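Coenzyme F420-dependent N(5),N(10)-methenyltetrahydromethanopterin reductase-related protein (Desulfurobacterium thermolithotrophum DSM 11699, PDB 6HUZ) is a bacterial paralog of [Fe]-hydrogenase, HmdII, that binds the iron-guanylylpyridinol cofactor and uses tetrahydrofolate derivatives as substrates. Local coordinates at residues A[28-33]-A[148-153]; A[85-90]-A[113-118]; A[143-148]-A[157-162]. All blocks are in the same frame, centred on the assembly; numbering follows the deposited sequence.

Contact 1: A[28-33]-A[148-153]. With FE9 (iron-guanylyl pyridinol cofactor), chain B.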
# COMPACT_ATOMS: atom_id res chain seq x y z
N PRO A 28 -35.81 -2.76 3.46
CA PRO A 28 -35.51 -4.05 4.09
C PRO A 28 -36.45 -5.09 3.50
O PRO A 28 -37.50 -4.75 2.94
CB PRO A 28 -35.73 -3.79 5.59
CG PRO A 28 -36.58 -2.60 5.66
CD PRO A 28 -36.27 -1.77 4.45
N PRO A 29 -36.08 -6.38 3.55
CA PRO A 29 -34.89 -6.95 4.19
C PRO A 29 -33.64 -6.90 3.31
O PRO A 29 -33.70 -7.13 2.10
CB PRO A 29 -35.33 -8.38 4.48
CG PRO A 29 -36.20 -8.72 3.28
CD PRO A 29 -36.96 -7.43 2.99
N TYR A 30 -32.51 -6.61 3.94
CA TYR A 30 -31.22 -6.51 3.28
C TYR A 30 -30.36 -7.70 3.67
O TYR A 30 -30.61 -8.34 4.70
CB TYR A 30 -30.51 -5.24 3.77
CG TYR A 30 -31.17 -3.95 3.34
CD1 TYR A 30 -31.11 -3.52 2.02
CD2 TYR A 30 -31.79 -3.12 4.27
CE1 TYR A 30 -31.66 -2.30 1.63
CE2 TYR A 30 -32.37 -1.91 3.88
CZ TYR A 30 -32.29 -1.50 2.56
OH TYR A 30 -32.85 -0.29 2.19
N GLY A 31 -29.34 -7.99 2.87
CA GLY A 31 -28.41 -9.07 3.14
C GLY A 31 -28.78 -10.42 2.55
O GLY A 31 -29.27 -10.48 1.43
N GLY A 32 -28.53 -11.48 3.31
CA GLY A 32 -28.79 -12.85 2.89
C GLY A 32 -30.21 -13.06 2.43
O GLY A 32 -30.46 -13.77 1.45
N SER A 33 -31.16 -12.46 3.18
CA SER A 33 -32.58 -12.52 2.88
C SER A 33 -32.86 -12.00 1.47
O SER A 33 -33.60 -12.63 0.72
CB SER A 33 -33.34 -11.65 3.88
OG SER A 33 -32.72 -10.37 3.93
N ALA A 148 -20.14 -7.30 -2.44
CA ALA A 148 -19.32 -6.06 -2.54
C ALA A 148 -20.33 -4.91 -2.62
O ALA A 148 -20.26 -4.02 -3.47
CB ALA A 148 -18.46 -6.11 -3.80
N ALA A 149 -21.34 -5.02 -1.75
CA ALA A 149 -22.49 -4.12 -1.66
C ALA A 149 -23.45 -4.78 -0.67
O ALA A 149 -23.20 -5.92 -0.26
CB ALA A 149 -23.19 -4.01 -3.04
N ILE A 150 -24.53 -4.08 -0.29
CA ILE A 150 -25.50 -4.66 0.61
C ILE A 150 -26.66 -5.19 -0.27
O ILE A 150 -27.41 -4.37 -0.84
CB ILE A 150 -26.00 -3.63 1.66
CG1 ILE A 150 -24.80 -3.18 2.56
CG2 ILE A 150 -27.18 -4.20 2.47
CD1 ILE A 150 -25.16 -1.98 3.50
N PRO A 151 -26.87 -6.51 -0.38
CA PRO A 151 -27.99 -7.00 -1.21
C PRO A 151 -29.30 -6.36 -0.76
O PRO A 151 -29.60 -6.34 0.45
CB PRO A 151 -27.96 -8.50 -0.97
CG PRO A 151 -26.49 -8.79 -0.74
CD PRO A 151 -26.12 -7.65 0.19
N GLY A 152 -30.04 -5.83 -1.74
CA GLY A 152 -31.31 -5.15 -1.51
C GLY A 152 -31.23 -3.67 -1.81
O GLY A 152 -32.26 -2.98 -1.89
N THR A 153 -30.01 -3.16 -1.98
CA THR A 153 -29.77 -1.77 -2.32
C THR A 153 -29.60 -1.70 -3.86
O THR A 153 -29.18 -2.67 -4.49
CB THR A 153 -28.52 -1.26 -1.61
OG1 THR A 153 -27.40 -2.03 -2.05
CG2 THR A 153 -28.64 -1.34 -0.08
O2 FE9 B . -22.30 -5.98 6.47
FE FE9 B . -21.34 -7.43 3.75
C1F FE9 B . -23.02 -6.95 3.22
O1F FE9 B . -24.06 -6.66 2.88
C2F FE9 B . -20.72 -6.97 2.09
O2F FE9 B . -20.36 -6.72 1.05
C8 FE9 B . -21.51 -9.27 3.29
O18 FE9 B . -21.34 -9.68 2.16
C7 FE9 B . -21.85 -10.25 4.40
C6 FE9 B . -22.22 -9.41 5.59
N1 FE9 B . -22.06 -8.02 5.47
C5 FE9 B . -22.76 -10.05 6.80
C5M FE9 B . -22.87 -11.54 6.88
C4 FE9 B . -23.12 -9.18 7.94
C3 FE9 B . -22.94 -7.71 7.81
C3M FE9 B . -23.31 -6.76 8.92
C2 FE9 B . -22.40 -7.16 6.51
O3P FE9 B . -23.54 -9.80 9.08
P1 FE9 B . -25.08 -9.90 9.53
O1P FE9 B . -25.86 -8.88 8.84
O2P FE9 B . -25.13 -9.54 11.11
O5' FE9 B . -25.55 -11.38 9.17
C5' FE9 B . -25.10 -12.52 9.89
C4' FE9 B . -26.31 -13.44 10.02
O4' FE9 B . -25.90 -14.69 10.57
C1' FE9 B . -26.97 -15.18 11.36
C2' FE9 B . -27.51 -13.94 12.05
O2' FE9 B . -28.84 -14.07 12.56
C3' FE9 B . -27.39 -12.89 10.95
O3' FE9 B . -28.61 -12.73 10.21
N9A FE9 B . -26.49 -16.26 12.24
C4A FE9 B . -26.51 -17.51 11.86
N3A FE9 B . -27.00 -18.13 10.76
C2A FE9 B . -26.93 -19.48 10.69
N2A FE9 B . -27.39 -20.06 9.56
N1A FE9 B . -26.43 -20.26 11.67
C6A FE9 B . -25.97 -19.75 12.83
O6A FE9 B . -25.50 -20.48 13.71
C5A FE9 B . -25.98 -18.29 12.98
N7A FE9 B . -25.61 -17.42 13.93
C8A FE9 B . -25.92 -16.18 13.46
O HOH W 1 -20.42 -5.61 4.71
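Part of the wall of the iron-guanylylpyridinol pocket is made where the turn leading into helix 32-41 meets the loop 148-153, with Tyr30 and Gly31 set against Ile150, Pro151 and Gly152. A single backbone hydrogen bond ties the two together: Gly31 N gives its proton to Pro151 O at 2.9 Å, with an angle of 161° at the hydrogen. The same oxygen lies close to the plane of the Tyr30 ring at its edge, and Tyr30 CA makes a CA-H...O contact to it. Tyr30 CG stands anti to the carbonyl carbon (chi1 -67°), which swings the ring across Thr153, CE1 3.6 Å from Thr153 CG2; Tyr30 OH is hydrogen-bonded to Gly25 O. Tyr30 CB meets Ile150 CG2 at 3.7 Å. With an alanine here, Thr153 CG2 would probably lose the ring it packs on and Gly25 O its hydroxyl partner. Gly152 suits its place twice over, since a CB would run into Tyr30 CD1 and, at these backbone angles, press against Pro151 O; it is the third residue of the type II turn from Ile150 to Thr153. That turn is closed by Ile150 O, which accepts from Thr153 N and, at 2.6 Å, from Thr153 OG1. Gly31, likewise at backbone angles awkward for a side chain, is the N-cap residue of the helix. On the cofactor side, Ile150 CA comes within 3.4 Å of FE9 O1F and Pro151 CD within 3.5 Å, so one iron carbonyl rests against this loop. Around them, helix 20-23 packs on Tyr30, Ile150 and Thr153 through Val20, helix 11-17 adds Tyr14 beside Tyr30 and Ile150, and Pro151 leans on Ala34 and Met35 of helix 32-41.

Contact 2: A[85-90]-A[113-118]. With FE9 (iron-guanylyl pyridinol cofactor), chain B.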
# COMPACT_ATOMS: atom_id res chain seq x y z
N ALA A 85 -23.92 -23.48 -1.02
CA ALA A 85 -24.16 -23.08 0.36
C ALA A 85 -23.46 -21.72 0.49
O ALA A 85 -22.25 -21.64 0.33
CB ALA A 85 -23.57 -24.09 1.33
N ILE A 86 -24.23 -20.65 0.72
CA ILE A 86 -23.69 -19.30 0.83
C ILE A 86 -23.68 -18.88 2.29
O ILE A 86 -24.74 -18.85 2.93
CB ILE A 86 -24.44 -18.28 -0.04
CG1 ILE A 86 -24.32 -18.67 -1.53
CG2 ILE A 86 -23.79 -16.88 0.19
CD1 ILE A 86 -25.31 -18.02 -2.44
N LEU A 87 -22.49 -18.51 2.81
CA LEU A 87 -22.37 -18.12 4.21
C LEU A 87 -22.48 -16.62 4.44
O LEU A 87 -21.45 -15.93 4.41
CB LEU A 87 -21.06 -18.68 4.78
CG LEU A 87 -20.93 -20.20 4.70
CD1 LEU A 87 -19.55 -20.65 5.15
CD2 LEU A 87 -21.99 -20.91 5.57
N PHE A 88 -23.71 -16.11 4.69
CA PHE A 88 -23.97 -14.69 5.00
C PHE A 88 -23.98 -14.73 6.55
O PHE A 88 -24.97 -14.41 7.18
CB PHE A 88 -25.36 -14.26 4.43
CG PHE A 88 -25.47 -12.76 4.27
CD1 PHE A 88 -25.92 -11.97 5.33
CD2 PHE A 88 -25.08 -12.14 3.09
CE1 PHE A 88 -25.95 -10.58 5.21
CE2 PHE A 88 -25.12 -10.75 2.97
CZ PHE A 88 -25.53 -9.98 4.04
N THR A 89 -22.86 -15.19 7.14
CA THR A 89 -22.74 -15.42 8.58
C THR A 89 -21.97 -14.32 9.33
O THR A 89 -21.28 -13.51 8.73
CB THR A 89 -22.16 -16.82 8.72
OG1 THR A 89 -21.00 -16.92 7.90
CG2 THR A 89 -23.14 -17.90 8.24
N PRO A 90 -22.09 -14.28 10.66
CA PRO A 90 -21.43 -13.19 11.42
C PRO A 90 -19.93 -12.93 11.26
O PRO A 90 -19.13 -13.81 11.01
CB PRO A 90 -21.72 -13.55 12.88
CG PRO A 90 -22.94 -14.37 12.85
CD PRO A 90 -22.88 -15.15 11.55
N ILE A 113 -19.07 -24.38 -1.26
CA ILE A 113 -19.32 -23.55 -0.08
C ILE A 113 -18.79 -22.16 -0.46
O ILE A 113 -17.66 -22.06 -0.92
CB ILE A 113 -18.58 -24.13 1.16
CG1 ILE A 113 -19.30 -25.38 1.68
CG2 ILE A 113 -18.42 -23.07 2.25
CD1 ILE A 113 -18.50 -26.20 2.70
N CYS A 114 -19.60 -21.09 -0.26
CA CYS A 114 -19.21 -19.73 -0.60
C CYS A 114 -19.21 -18.85 0.60
O CYS A 114 -20.17 -18.87 1.36
CB CYS A 114 -20.14 -19.14 -1.66
SG CYS A 114 -20.19 -20.06 -3.20
N THR A 115 -18.15 -18.01 0.75
CA THR A 115 -18.16 -17.07 1.86
C THR A 115 -18.60 -15.75 1.28
O THR A 115 -18.70 -15.61 0.05
CB THR A 115 -16.82 -17.00 2.57
OG1 THR A 115 -15.78 -16.68 1.63
CG2 THR A 115 -16.53 -18.30 3.35
N THR A 116 -18.91 -14.79 2.14
CA THR A 116 -19.30 -13.44 1.74
C THR A 116 -18.22 -12.48 2.35
O THR A 116 -17.12 -12.92 2.63
CB THR A 116 -20.75 -13.16 2.17
OG1 THR A 116 -20.83 -13.21 3.59
CG2 THR A 116 -21.73 -14.13 1.53
N CYS A 117 -18.53 -11.20 2.58
CA CYS A 117 -17.56 -10.24 3.13
C CYS A 117 -17.04 -10.58 4.52
O CYS A 117 -16.03 -10.01 4.90
CB CYS A 117 -18.15 -8.84 3.12
SG CYS A 117 -19.24 -8.50 4.55
N THR A 118 -17.72 -11.42 5.30
CA THR A 118 -17.28 -11.72 6.67
C THR A 118 -16.22 -12.82 6.85
O THR A 118 -15.85 -13.09 7.99
CB THR A 118 -18.52 -12.10 7.50
OG1 THR A 118 -19.17 -13.21 6.87
CG2 THR A 118 -19.49 -10.92 7.65
O2 FE9 B . -22.30 -5.98 6.47
FE FE9 B . -21.34 -7.43 3.75
C1F FE9 B . -23.02 -6.95 3.22
O1F FE9 B . -24.06 -6.66 2.88
C2F FE9 B . -20.72 -6.97 2.09
O2F FE9 B . -20.36 -6.72 1.05
C8 FE9 B . -21.51 -9.27 3.29
O18 FE9 B . -21.34 -9.68 2.16
C7 FE9 B . -21.85 -10.25 4.40
C6 FE9 B . -22.22 -9.41 5.59
N1 FE9 B . -22.06 -8.02 5.47
C5 FE9 B . -22.76 -10.05 6.80
C5M FE9 B . -22.87 -11.54 6.88
C4 FE9 B . -23.12 -9.18 7.94
C3 FE9 B . -22.94 -7.71 7.81
C3M FE9 B . -23.31 -6.76 8.92
C2 FE9 B . -22.40 -7.16 6.51
O3P FE9 B . -23.54 -9.80 9.08
P1 FE9 B . -25.08 -9.90 9.53
O1P FE9 B . -25.86 -8.88 8.84
O2P FE9 B . -25.13 -9.54 11.11
O5' FE9 B . -25.55 -11.38 9.17
C5' FE9 B . -25.10 -12.52 9.89
C4' FE9 B . -26.31 -13.44 10.02
O4' FE9 B . -25.90 -14.69 10.57
C1' FE9 B . -26.97 -15.18 11.36
C2' FE9 B . -27.51 -13.94 12.05
O2' FE9 B . -28.84 -14.07 12.56
C3' FE9 B . -27.39 -12.89 10.95
O3' FE9 B . -28.61 -12.73 10.21
N9A FE9 B . -26.49 -16.26 12.24
C4A FE9 B . -26.51 -17.51 11.86
N3A FE9 B . -27.00 -18.13 10.76
C2A FE9 B . -26.93 -19.48 10.69
N2A FE9 B . -27.39 -20.06 9.56
N1A FE9 B . -26.43 -20.26 11.67
C6A FE9 B . -25.97 -19.75 12.83
O6A FE9 B . -25.50 -20.48 13.71
C5A FE9 B . -25.98 -18.29 12.98
N7A FE9 B . -25.61 -17.42 13.93
C8A FE9 B . -25.92 -16.18 13.46
O HOH W 2 -18.77 -15.42 4.96
O HOH W 3 -17.06 -14.78 9.66
O HOH W 1 -20.42 -5.61 4.71
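Leu87 and Ile113 meet at an oblique angle, CD1 of the leucine 3.9 Å from CG2 of the isoleucine, on the sheet face they share with Ala85 and Thr115; helices 95-103 and 121-127 pack there. From the other face, Ile86 CG2 comes across Thr116 CG2 at roughly a right angle. Branched and aliphatic residues fit this buried sheet, in which strands 85-87 and 113-115 run parallel, 21° apart, and are joined by Cys114 N to Ala85 O and Leu87 N to Cys114 O, both 2.8 Å. Past the strand ends, threonines take over the bonding. Thr116 OG1 lies between its backbone N and carbonyl carbon (chi1 63°), directed at Leu87 O, to which it donates at 2.9 Å, and Thr118 OG1 donates likewise to Thr89 O at 2.8 Å. One water adds a further bridge, giving protons to Leu87 O and Thr118 OG1 and accepting one from Thr116 N. Phe88, centre of an inverse gamma turn, holds its ring against the cofactor: FE9 C5M sits 3.4 Å above the ring plane, displaced toward the rim. The Thr116 side chain crosses that of Phe88 at about a right angle, CG2 4.2 Å from Phe88 CD2. Cys117 SG is the protein ligand of the iron, 2.5 Å from FE9 FE. Cys117 N donates to FE9 O18 at 3.2 Å. Such a pair of parallel strands joined through helix 95-103 is a beta-alpha-beta crossover of a Rossmann-like domain, with the cofactor bound, as is usual in such folds, at the C-terminal ends of the strands.

Contact 3: A[143-148]-A[157-162]; sequences STMHPA and KHYLIA. With FE9 (iron-guanylyl pyridinol cofactor), chain B.
The Tyr159 ring carries the methyl of Met145 on one face, CE lying 3.6 Å from the ring centroid and nearly on its normal, a CH-pi contact; the sulfur stands farther off above the same face in a Met-aromatic contact. At the ring's edge, near its plane, is His146 O. Bends at chi2 and chi3 (-64° and -73°) fold the flexible methionine back over the ring, though its CB starts away from the opposing strand. The His158 imidazole has Ala148 O at its edge, in plane: NE2 donates to it at 3.2 Å, nearly straight at the hydrogen, yet comes to the oxygen from well above the carbonyl plane. In the His146 ring, ND1 accepts in plane from Ala148 N at 2.9 Å, while NE2 bonds to Asp204. FE9 O2F lies 3.4 Å from His146 CE1.

Between the backbones, His146 and Leu160 form one antiparallel hydrogen-bonded pair, with Leu160 N to His146 O at 2.8 Å and His146 N to Leu160 O at 3.0 Å. Thr144 OG1 also donates to Leu160 O, from above the carbonyl plane. Small hydroxyl residues suit this end of the contact: Ser143 OG reaches Ala162 O at 2.8 Å, in the carbonyl plane on a lone pair. The chain just past strand 141-144 thus makes a single antiparallel bridge with strand 158-163, and Ala148, His158 and Leu160 also pack on the second subunit. Chemically, these bonds leave the buried Leu160 O satisfied by two donors, and they hold the His146 ring at both nitrogens, which fixes its rotation and keeps CE1 beside the iron carbonyl.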
# COMPACT_ATOMS: atom_id res chain seq x y z
N SER A 143 -15.47 -21.22 -2.82
CA SER A 143 -15.42 -19.99 -3.61
C SER A 143 -16.19 -18.91 -2.85
O SER A 143 -16.28 -19.00 -1.63
CB SER A 143 -16.03 -20.23 -4.98
OG SER A 143 -15.93 -19.09 -5.83
N THR A 144 -16.71 -17.89 -3.55
CA THR A 144 -17.41 -16.79 -2.88
C THR A 144 -18.57 -16.27 -3.70
O THR A 144 -18.63 -16.44 -4.91
CB THR A 144 -16.46 -15.51 -2.68
OG1 THR A 144 -16.08 -14.91 -3.93
CG2 THR A 144 -15.18 -15.80 -1.88
N MET A 145 -19.50 -15.60 -3.00
CA MET A 145 -20.62 -14.93 -3.63
C MET A 145 -20.61 -13.61 -2.87
O MET A 145 -21.55 -13.28 -2.17
CB MET A 145 -21.94 -15.72 -3.50
CG MET A 145 -22.08 -16.83 -4.56
SD MET A 145 -22.17 -16.30 -6.30
CE MET A 145 -23.75 -15.63 -6.37
N HIS A 146 -19.48 -12.88 -3.00
CA HIS A 146 -19.27 -11.62 -2.32
C HIS A 146 -20.07 -10.52 -3.03
O HIS A 146 -19.78 -10.20 -4.18
CB HIS A 146 -17.78 -11.28 -2.25
CG HIS A 146 -17.46 -10.21 -1.26
ND1 HIS A 146 -18.23 -9.06 -1.18
CD2 HIS A 146 -16.45 -10.13 -0.36
CE1 HIS A 146 -17.66 -8.32 -0.25
NE2 HIS A 146 -16.60 -8.93 0.29
N PRO A 147 -21.10 -9.97 -2.35
CA PRO A 147 -21.93 -8.92 -2.97
C PRO A 147 -21.21 -7.60 -3.22
O PRO A 147 -21.66 -6.86 -4.10
CB PRO A 147 -23.10 -8.75 -2.00
CG PRO A 147 -22.62 -9.25 -0.70
CD PRO A 147 -21.54 -10.26 -0.96
N ALA A 148 -20.14 -7.30 -2.44
CA ALA A 148 -19.32 -6.06 -2.54
C ALA A 148 -20.33 -4.91 -2.62
O ALA A 148 -20.26 -4.02 -3.47
CB ALA A 148 -18.46 -6.11 -3.80
N LYS A 157 -25.25 -4.82 -7.87
CA LYS A 157 -25.52 -5.24 -9.24
C LYS A 157 -24.51 -6.24 -9.68
O LYS A 157 -24.25 -6.35 -10.85
CB LYS A 157 -25.48 -4.02 -10.17
CG LYS A 157 -26.23 -2.82 -9.61
CD LYS A 157 -26.75 -1.88 -10.69
CE LYS A 157 -26.37 -0.44 -10.43
NZ LYS A 157 -27.43 0.49 -10.88
N HIS A 158 -23.91 -6.97 -8.75
CA HIS A 158 -22.84 -7.89 -9.17
C HIS A 158 -22.46 -8.76 -8.02
O HIS A 158 -22.91 -8.54 -6.89
CB HIS A 158 -21.55 -6.99 -9.45
CG HIS A 158 -21.36 -6.00 -8.33
ND1 HIS A 158 -21.94 -4.74 -8.37
CD2 HIS A 158 -20.78 -6.17 -7.12
CE1 HIS A 158 -21.66 -4.17 -7.21
NE2 HIS A 158 -20.97 -5.00 -6.42
N TYR A 159 -21.59 -9.72 -8.28
CA TYR A 159 -21.02 -10.59 -7.26
C TYR A 159 -19.51 -10.79 -7.62
O TYR A 159 -19.16 -10.85 -8.81
CB TYR A 159 -21.67 -11.97 -7.23
CG TYR A 159 -23.03 -12.01 -6.58
CD1 TYR A 159 -23.17 -11.85 -5.20
CD2 TYR A 159 -24.18 -12.22 -7.33
CE1 TYR A 159 -24.41 -11.89 -4.59
CE2 TYR A 159 -25.44 -12.27 -6.73
CZ TYR A 159 -25.55 -12.10 -5.36
OH TYR A 159 -26.76 -12.13 -4.74
N LEU A 160 -18.66 -10.92 -6.60
CA LEU A 160 -17.26 -11.21 -6.76
C LEU A 160 -17.17 -12.69 -6.45
O LEU A 160 -17.59 -13.11 -5.36
CB LEU A 160 -16.39 -10.39 -5.81
CG LEU A 160 -16.54 -8.88 -5.89
CD1 LEU A 160 -15.42 -8.18 -5.08
CD2 LEU A 160 -16.51 -8.41 -7.32
N ILE A 161 -16.66 -13.48 -7.42
CA ILE A 161 -16.54 -14.94 -7.36
C ILE A 161 -15.09 -15.36 -7.40
O ILE A 161 -14.36 -15.10 -8.38
CB ILE A 161 -17.38 -15.61 -8.50
CG1 ILE A 161 -18.87 -15.26 -8.35
CG2 ILE A 161 -17.21 -17.14 -8.53
CD1 ILE A 161 -19.65 -15.44 -9.66
N ALA A 162 -14.66 -16.01 -6.34
CA ALA A 162 -13.25 -16.43 -6.22
C ALA A 162 -12.86 -17.54 -7.17
O ALA A 162 -13.56 -18.54 -7.27
CB ALA A 162 -12.97 -16.87 -4.78
O2 FE9 B . -22.30 -5.98 6.47
FE FE9 B . -21.34 -7.43 3.75
C1F FE9 B . -23.02 -6.95 3.22
O1F FE9 B . -24.06 -6.66 2.88
C2F FE9 B . -20.72 -6.97 2.09
O2F FE9 B . -20.36 -6.72 1.05
C8 FE9 B . -21.51 -9.27 3.29
O18 FE9 B . -21.34 -9.68 2.16
C7 FE9 B . -21.85 -10.25 4.40
C6 FE9 B . -22.22 -9.41 5.59
N1 FE9 B . -22.06 -8.02 5.47
C5 FE9 B . -22.76 -10.05 6.80
C5M FE9 B . -22.87 -11.54 6.88
C4 FE9 B . -23.12 -9.18 7.94
C3 FE9 B . -22.94 -7.71 7.81
C3M FE9 B . -23.31 -6.76 8.92
C2 FE9 B . -22.40 -7.16 6.51
O3P FE9 B . -23.54 -9.80 9.08
P1 FE9 B . -25.08 -9.90 9.53
O1P FE9 B . -25.86 -8.88 8.84
O2P FE9 B . -25.13 -9.54 11.11
O5' FE9 B . -25.55 -11.38 9.17
C5' FE9 B . -25.10 -12.52 9.89
C4' FE9 B . -26.31 -13.44 10.02
O4' FE9 B . -25.90 -14.69 10.57
C1' FE9 B . -26.97 -15.18 11.36
C2' FE9 B . -27.51 -13.94 12.05
O2' FE9 B . -28.84 -14.07 12.56
C3' FE9 B . -27.39 -12.89 10.95
O3' FE9 B . -28.61 -12.73 10.21
N9A FE9 B . -26.49 -16.26 12.24
C4A FE9 B . -26.51 -17.51 11.86
N3A FE9 B . -27.00 -18.13 10.76
C2A FE9 B . -26.93 -19.48 10.69
N2A FE9 B . -27.39 -20.06 9.56
N1A FE9 B . -26.43 -20.26 11.67
C6A FE9 B . -25.97 -19.75 12.83
O6A FE9 B . -25.50 -20.48 13.71
C5A FE9 B . -25.98 -18.29 12.98
N7A FE9 B . -25.61 -17.42 13.93
C8A FE9 B . -25.92 -16.18 13.46
O HOH W 1 -20.42 -5.61 4.71

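Overall arrangement
From the N terminus, the turn 28-33 is the first segment reached, and contact 1 closes the longest loop, bringing it to the loop 148-153 more than a hundred residues later. Contact 2 is nested inside that loop, joining neighbouring strands 84-87 and 112-115 of the parallel sheet. Contact 3 opens after contact 2 has closed and crosses contact 1, sharing Ala148 with it, as strand 141-144 leads through a short loop to strand 158-163. Gly31 packs on the Phe88 ring, linking contacts 1 and 2, while strands 112-115 and 141-144 lie side by side, linking contacts 2 and 3. All three meet at the cofactor.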